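Local coordinates for cellulose biosynthesis protein BcsG (Salmonella typhimurium LT2, PDB 5OLT) that is required for cellulose biosynthesis and, in this extramembrane zinc-binding domain, has the fold of the alkaline phosphatase family, at residues Asp60-Asn65 with Ser210-Asn215; Gln143-Asp148 with Gly164-Glu169. One frame throughout, in Å; residues are numbered along the deposited sequence. Where two conformers were deposited one is given.

Interaction 1: residues Asp60-Asn65 with Ser210-Asn215; sequences DLLVIN and SATFFN
Asp-60 to Asn-65 and Ser-210 to Asn-215 run side by side as parallel strands inside the mixed sheet of this alkaline-phosphatase-family domain, one strand in from its 142-147 edge, their axes 4.6 Å and 7° apart. Leu-61, Val-63 and Asn-65 each donate a backbone N-H to, and Leu-61 and Val-63 each accept one from, the 210-215 strand, five bonds in all, among them Asn-65 N to Phe-214 O at 2.8 Å. Leu-61, Val-63, Ala-211 and Phe-213 face helices 102-110 and 132-138, where the CB atoms of Leu-61 and Ala-211 come within 4.2 Å. The other face carries Leu-62 and Ile-64 with Thr-212 and Phe-214. There Leu-62 CD1 lies alongside Thr-212 CG2 at 3.9 Å, and Ile-64 CG1 runs beside the Phe-214 ring, which is covered by helix 191-203.

At the start of the strands the chemistry turns polar. Ser-210 OG donates to Asp-60 OD1 over 2.7 Å, coming from above the carboxylate plane; chi1 of 71° sets this hydroxyl between its own backbone N and carbonyl carbon. Asp-60 OD2 makes a salt bridge with Arg-257, so both carboxylate oxygens are held. At the far end Asn-215 bonds through ND2 to the zinc ligand Glu-266, a second-shell link to the metal site. Back near Ser-210, a water donates to Leu-61 O (2.8 Å) and Ser-210 OG, and also bonds Thr-212 OG1, which has Trp-198 NE1 as another partner.

Interaction 2: residues Gln143-Asp148 with Gly164-Glu169; sequences QHLMMD and GGMQSE
Gln-143 and Leu-145 of edge strand 142-147 meet Met-166 and Ser-168 of the irregular loop 164-169, which lies against the edge of the mixed sheet after helix 156-162; no direct backbone hydrogen bond joins the two segments, and their closest CA pair, Leu-145 and Ser-168, stands 6.1 Å apart. The strand is the outermost on this side of the sheet. The loop leaves the helix through Gly-165, at a positive phi of 76°, then folds back in an inverse gamma turn centred on Met-166; one residue on, Ser-168 N makes a weak bond to Met-166 O (3.3 Å).

The direct polar link is between side chains. Gln-143, with CG anti to its backbone N and the chain extended beyond, carries its amide to the loop. Ser-168 OG donates to Gln-143 OE1 over 2.8 Å, lying in the carbonyl plane on a lone pair. Met-166 and Gln-143 run antiparallel past one another, with the thioether SD 3.8 Å from Gln-143 CG.

Two residues along the strand, Leu-145 makes the apolar part of the contact. Both of its methyls touch Met-166 CG, CD2 at 3.9 Å, and CD2 also approaches the carbonyl of Ser-168, whose oxygen accepts a hydrogen bond from Arg-161. Leu-145 packs on Leu-157 and Met-166 on Val-160, so both side chains also pack on helix 156-162.

Waters add indirect links. One accepts from Gln-167 N at 3.0 Å and lies beside Gln-143 OE1. Another sits between the main chains; its leg to Glu-169 O is unusually short and so doubtful in detail, while on the strand side it accepts from Leu-145 N at 2.9 Å.

How the interactions relate
Both contacts belong to the same mixed sheet, and strand 210-216 connects them: it pairs with 60-66 in interaction 1 and with the edge strand 142-147 of interaction 2. His-144 O and Met-146 N probably bond to the backbone N and O of Phe-213, and the contact centres lie about 9 Å apart. Interaction 1 is wholly buried, a regular parallel ladder with apolar side chains against helices on both faces and polar residues at both ends, the Asn-215 end near the zinc. Interaction 2 is partly exposed, where an irregular loop meets the sheet's border; a side-chain hydrogen bond, a small apolar patch and bridging waters take the place of a ladder.

Interaction 1: residues Asp60-Asn65 with Ser210-Asn215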
loop_
_atom_site.group_PDB
_atom_site.type_symbol
_atom_site.label_atom_id
_atom_site.label_comp_id
_atom_site.label_asym_id
_atom_site.label_seq_id
_atom_site.Cartn_x
_atom_site.Cartn_y
_atom_site.Cartn_z
ATOM N N ASP A 60 13.807 -6.407 10.008
ATOM C CA ASP A 60 13.667 -6.045 8.596
ATOM C C ASP A 60 12.224 -5.713 8.248
ATOM O O ASP A 60 11.299 -6.423 8.676
ATOM C CB ASP A 60 14.129 -7.190 7.692
ATOM C CG ASP A 60 15.563 -7.560 7.889
ATOM O OD1 ASP A 60 16.384 -6.640 8.060
ATOM O OD2 ASP A 60 15.882 -8.791 7.835
ATOM N N LEU A 61 12.030 -4.610 7.524
ATOM C CA LEU A 61 10.729 -4.247 6.928
ATOM C C LEU A 61 10.734 -4.659 5.463
ATOM O O LEU A 61 11.681 -4.343 4.730
ATOM C CB LEU A 61 10.473 -2.724 7.044
ATOM C CG LEU A 61 9.250 -2.227 6.260
ATOM C CD1 LEU A 61 7.963 -2.731 6.887
ATOM C CD2 LEU A 61 9.182 -0.705 6.211
ATOM N N LEU A 62 9.696 -5.376 5.041
ATOM C CA LEU A 62 9.599 -5.762 3.607
ATOM C C LEU A 62 8.230 -5.305 3.125
ATOM O O LEU A 62 7.211 -5.760 3.651
ATOM C CB LEU A 62 9.742 -7.283 3.485
ATOM C CG LEU A 62 9.467 -7.876 2.118
ATOM C CD1 LEU A 62 10.378 -7.311 1.044
ATOM C CD2 LEU A 62 9.585 -9.395 2.192
ATOM N N VAL A 63 8.211 -4.364 2.176
ATOM C CA VAL A 63 6.952 -3.856 1.619
ATOM C C VAL A 63 6.760 -4.497 0.250
ATOM O O VAL A 63 7.617 -4.359 -0.643
ATOM C CB VAL A 63 6.985 -2.314 1.503
ATOM C CG1 VAL A 63 5.722 -1.781 0.833
ATOM C CG2 VAL A 63 7.163 -1.685 2.861
ATOM N N ILE A 64 5.650 -5.222 0.095
ATOM C CA ILE A 64 5.365 -5.999 -1.106
ATOM C C ILE A 64 4.237 -5.256 -1.838
ATOM O O ILE A 64 3.075 -5.273 -1.395
ATOM C CB ILE A 64 4.941 -7.447 -0.709
ATOM C CG1 ILE A 64 6.110 -8.148 0.007
ATOM C CG2 ILE A 64 4.470 -8.227 -1.934
ATOM C CD1 ILE A 64 5.783 -9.544 0.479
ATOM N N ASN A 65 4.580 -4.559 -2.937
ATOM C CA ASN A 65 3.674 -3.657 -3.625
ATOM C C ASN A 65 3.259 -4.321 -4.936
ATOM O O ASN A 65 4.084 -4.548 -5.816
ATOM C CB ASN A 65 4.434 -2.329 -3.832
ATOM C CG ASN A 65 3.605 -1.256 -4.476
ATOM O OD1 ASN A 65 2.435 -1.002 -4.094
ATOM N ND2 ASN A 65 4.204 -0.577 -5.434
ATOM N N SER A 210 16.909 -3.331 8.065
ATOM C CA SER A 210 16.786 -3.001 6.645
ATOM C C SER A 210 15.339 -2.767 6.298
ATOM O O SER A 210 14.451 -3.226 6.984
ATOM C CB SER A 210 17.356 -4.098 5.755
ATOM O OG SER A 210 16.536 -5.259 5.763
ATOM N N ALA A 211 15.135 -2.062 5.197
ATOM C CA ALA A 211 13.791 -1.747 4.703
ATOM C C ALA A 211 13.848 -1.910 3.205
ATOM O O ALA A 211 14.648 -1.269 2.535
ATOM C CB ALA A 211 13.381 -0.332 5.082
ATOM N N THR A 212 12.981 -2.772 2.676
ATOM C CA THR A 212 12.971 -3.132 1.273
ATOM C C THR A 212 11.629 -2.787 0.653
ATOM O O THR A 212 10.575 -3.132 1.198
ATOM C CB THR A 212 13.234 -4.654 1.118
ATOM O OG1 THR A 212 14.511 -4.933 1.654
ATOM C CG2 THR A 212 13.210 -5.080 -0.325
ATOM N N PHE A 213 11.694 -2.128 -0.512
ATOM C CA PHE A 213 10.549 -1.897 -1.375
ATOM C C PHE A 213 10.594 -2.892 -2.515
ATOM O O PHE A 213 11.572 -2.920 -3.291
ATOM C CB PHE A 213 10.586 -0.461 -1.912
ATOM C CG PHE A 213 9.412 -0.112 -2.771
ATOM C CD1 PHE A 213 8.153 0.037 -2.177
ATOM C CD2 PHE A 213 9.544 0.056 -4.139
ATOM C CE1 PHE A 213 7.047 0.378 -2.964
ATOM C CE2 PHE A 213 8.419 0.380 -4.958
ATOM C CZ PHE A 213 7.179 0.520 -4.342
ATOM N N PHE A 214 9.550 -3.715 -2.617
ATOM C CA PHE A 214 9.498 -4.769 -3.623
ATOM C C PHE A 214 8.258 -4.572 -4.498
ATOM O O PHE A 214 7.146 -4.602 -3.965
ATOM C CB PHE A 214 9.454 -6.133 -2.891
ATOM C CG PHE A 214 9.299 -7.369 -3.772
ATOM C CD1 PHE A 214 9.658 -7.409 -5.146
ATOM C CD2 PHE A 214 8.777 -8.548 -3.196
ATOM C CE1 PHE A 214 9.508 -8.565 -5.898
ATOM C CE2 PHE A 214 8.646 -9.709 -3.963
ATOM C CZ PHE A 214 8.997 -9.725 -5.305
ATOM N N ASN A 215 8.446 -4.347 -5.811
ATOM C CA ASN A 215 7.312 -4.152 -6.709
ATOM C C ASN A 215 7.133 -5.363 -7.632
ATOM O O ASN A 215 8.098 -5.870 -8.194
ATOM C CB ASN A 215 7.464 -2.854 -7.530
ATOM C CG ASN A 215 6.259 -2.599 -8.387
ATOM O OD1 ASN A 215 6.253 -2.935 -9.569
ATOM N ND2 ASN A 215 5.220 -1.990 -7.800
HETATM O O HOH W 1 14.255 -5.426 4.302
#

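Interaction 2: residues Gln143-Asp148 with Gly164-Glu169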
loop_
_atom_site.group_PDB
_atom_site.type_symbol
_atom_site.label_atom_id
_atom_site.label_comp_id
_atom_site.label_asym_id
_atom_site.label_seq_id
_atom_site.Cartn_x
_atom_site.Cartn_y
_atom_site.Cartn_z
ATOM N N GLN A 143 18.488 0.532 2.947
ATOM C CA GLN A 143 17.412 0.608 1.962
ATOM C C GLN A 143 17.684 -0.314 0.794
ATOM O O GLN A 143 18.804 -0.403 0.294
ATOM C CB GLN A 143 17.322 2.066 1.485
ATOM C CG GLN A 143 16.182 2.400 0.545
ATOM C CD GLN A 143 16.243 3.876 0.175
ATOM O OE1 GLN A 143 16.772 4.257 -0.892
ATOM N NE2 GLN A 143 15.762 4.714 1.073
ATOM N N HIS A 144 16.656 -1.054 0.370
ATOM C CA HIS A 144 16.778 -1.954 -0.773
ATOM C C HIS A 144 15.591 -1.744 -1.689
ATOM O O HIS A 144 14.465 -1.512 -1.225
ATOM C CB HIS A 144 16.828 -3.443 -0.371
ATOM C CG HIS A 144 18.006 -3.823 0.479
ATOM N ND1 HIS A 144 19.288 -3.879 -0.016
ATOM C CD2 HIS A 144 18.080 -4.261 1.761
ATOM C CE1 HIS A 144 20.111 -4.284 0.936
ATOM N NE2 HIS A 144 19.405 -4.510 2.030
ATOM N N LEU A 145 15.856 -1.872 -2.977
ATOM C CA LEU A 145 14.825 -1.838 -4.006
ATOM C C LEU A 145 14.924 -3.143 -4.764
ATOM O O LEU A 145 15.982 -3.492 -5.251
ATOM C CB LEU A 145 15.112 -0.663 -4.925
ATOM C CG LEU A 145 14.226 -0.540 -6.156
ATOM C CD1 LEU A 145 12.759 -0.339 -5.745
ATOM C CD2 LEU A 145 14.735 0.616 -7.018
ATOM N N MET A 146 13.776 -3.806 -4.895
ATOM C CA MET A 146 13.682 -5.105 -5.490
ATOM C C MET A 146 12.484 -5.106 -6.407
ATOM O O MET A 146 11.434 -4.517 -6.059
ATOM C CB MET A 146 13.462 -6.100 -4.343
ATOM C CG MET A 146 13.611 -7.539 -4.713
ATOM S SD MET A 146 13.962 -8.487 -3.214
ATOM C CE MET A 146 12.362 -8.686 -2.475
ATOM N N MET A 147 12.595 -5.785 -7.556
ATOM C CA MET A 147 11.416 -5.934 -8.433
ATOM C C MET A 147 11.433 -7.309 -9.057
ATOM O O MET A 147 12.509 -7.947 -9.166
ATOM C CB MET A 147 11.393 -4.870 -9.549
ATOM C CG MET A 147 11.321 -3.446 -9.029
ATOM S SD MET A 147 10.981 -2.228 -10.304
ATOM C CE MET A 147 11.094 -0.728 -9.305
ATOM N N ASP A 148 10.265 -7.774 -9.503
ATOM C CA ASP A 148 10.235 -8.997 -10.300
ATOM C C ASP A 148 10.216 -8.670 -11.801
ATOM O O ASP A 148 9.888 -9.513 -12.623
ATOM C CB ASP A 148 9.106 -9.936 -9.873
ATOM C CG ASP A 148 7.737 -9.363 -10.100
ATOM O OD1 ASP A 148 7.596 -8.332 -10.768
ATOM O OD2 ASP A 148 6.748 -9.985 -9.580
ATOM N N GLY A 164 9.557 9.057 -6.175
ATOM C CA GLY A 164 9.467 8.258 -4.938
ATOM C C GLY A 164 10.678 8.419 -4.029
ATOM O O GLY A 164 10.642 8.013 -2.874
ATOM N N GLY A 165 11.754 9.001 -4.564
ATOM C CA GLY A 165 12.959 9.273 -3.793
ATOM C C GLY A 165 13.841 8.074 -3.505
ATOM O O GLY A 165 14.784 8.194 -2.746
ATOM N N MET A 166 13.543 6.932 -4.118
ATOM C CA MET A 166 14.240 5.697 -3.814
ATOM C C MET A 166 15.508 5.605 -4.692
ATOM O O MET A 166 15.464 5.098 -5.808
ATOM C CB MET A 166 13.235 4.555 -4.017
ATOM C CG MET A 166 13.798 3.162 -4.248
ATOM S SD MET A 166 14.155 2.425 -2.662
ATOM C CE MET A 166 12.523 2.520 -1.944
ATOM N N GLN A 167 16.614 6.147 -4.191
ATOM C CA GLN A 167 17.882 6.223 -4.939
ATOM C C GLN A 167 18.783 5.039 -4.530
ATOM O O GLN A 167 19.807 5.211 -3.884
ATOM C CB GLN A 167 18.542 7.616 -4.738
ATOM C CG GLN A 167 19.677 7.957 -5.717
ATOM C CD GLN A 167 19.275 7.802 -7.177
ATOM O OE1 GLN A 167 18.543 8.624 -7.723
ATOM N NE2 GLN A 167 19.760 6.741 -7.815
ATOM N N SER A 168 18.342 3.830 -4.871
ATOM C CA SER A 168 19.054 2.574 -4.601
ATOM C C SER A 168 19.076 1.799 -5.888
ATOM O O SER A 168 18.160 1.895 -6.687
ATOM C CB SER A 168 18.361 1.702 -3.549
ATOM O OG SER A 168 18.189 2.365 -2.334
ATOM N N GLU A 169 20.125 1.011 -6.084
ATOM C CA GLU A 169 20.229 0.201 -7.293
ATOM C C GLU A 169 19.213 -0.909 -7.154
ATOM O O GLU A 169 18.900 -1.342 -6.055
ATOM C CB GLU A 169 21.644 -0.377 -7.481
ATOM C CG GLU A 169 22.708 0.676 -7.819
ATOM C CD GLU A 169 22.500 1.343 -9.180
ATOM O OE1 GLU A 169 22.722 0.670 -10.211
ATOM O OE2 GLU A 169 22.121 2.541 -9.220
HETATM O O HOH W 2 14.484 6.760 -0.025
HETATM O O HOH W 3 17.242 7.123 -1.457
HETATM O O HOH W 4 18.734 -1.905 -3.591
#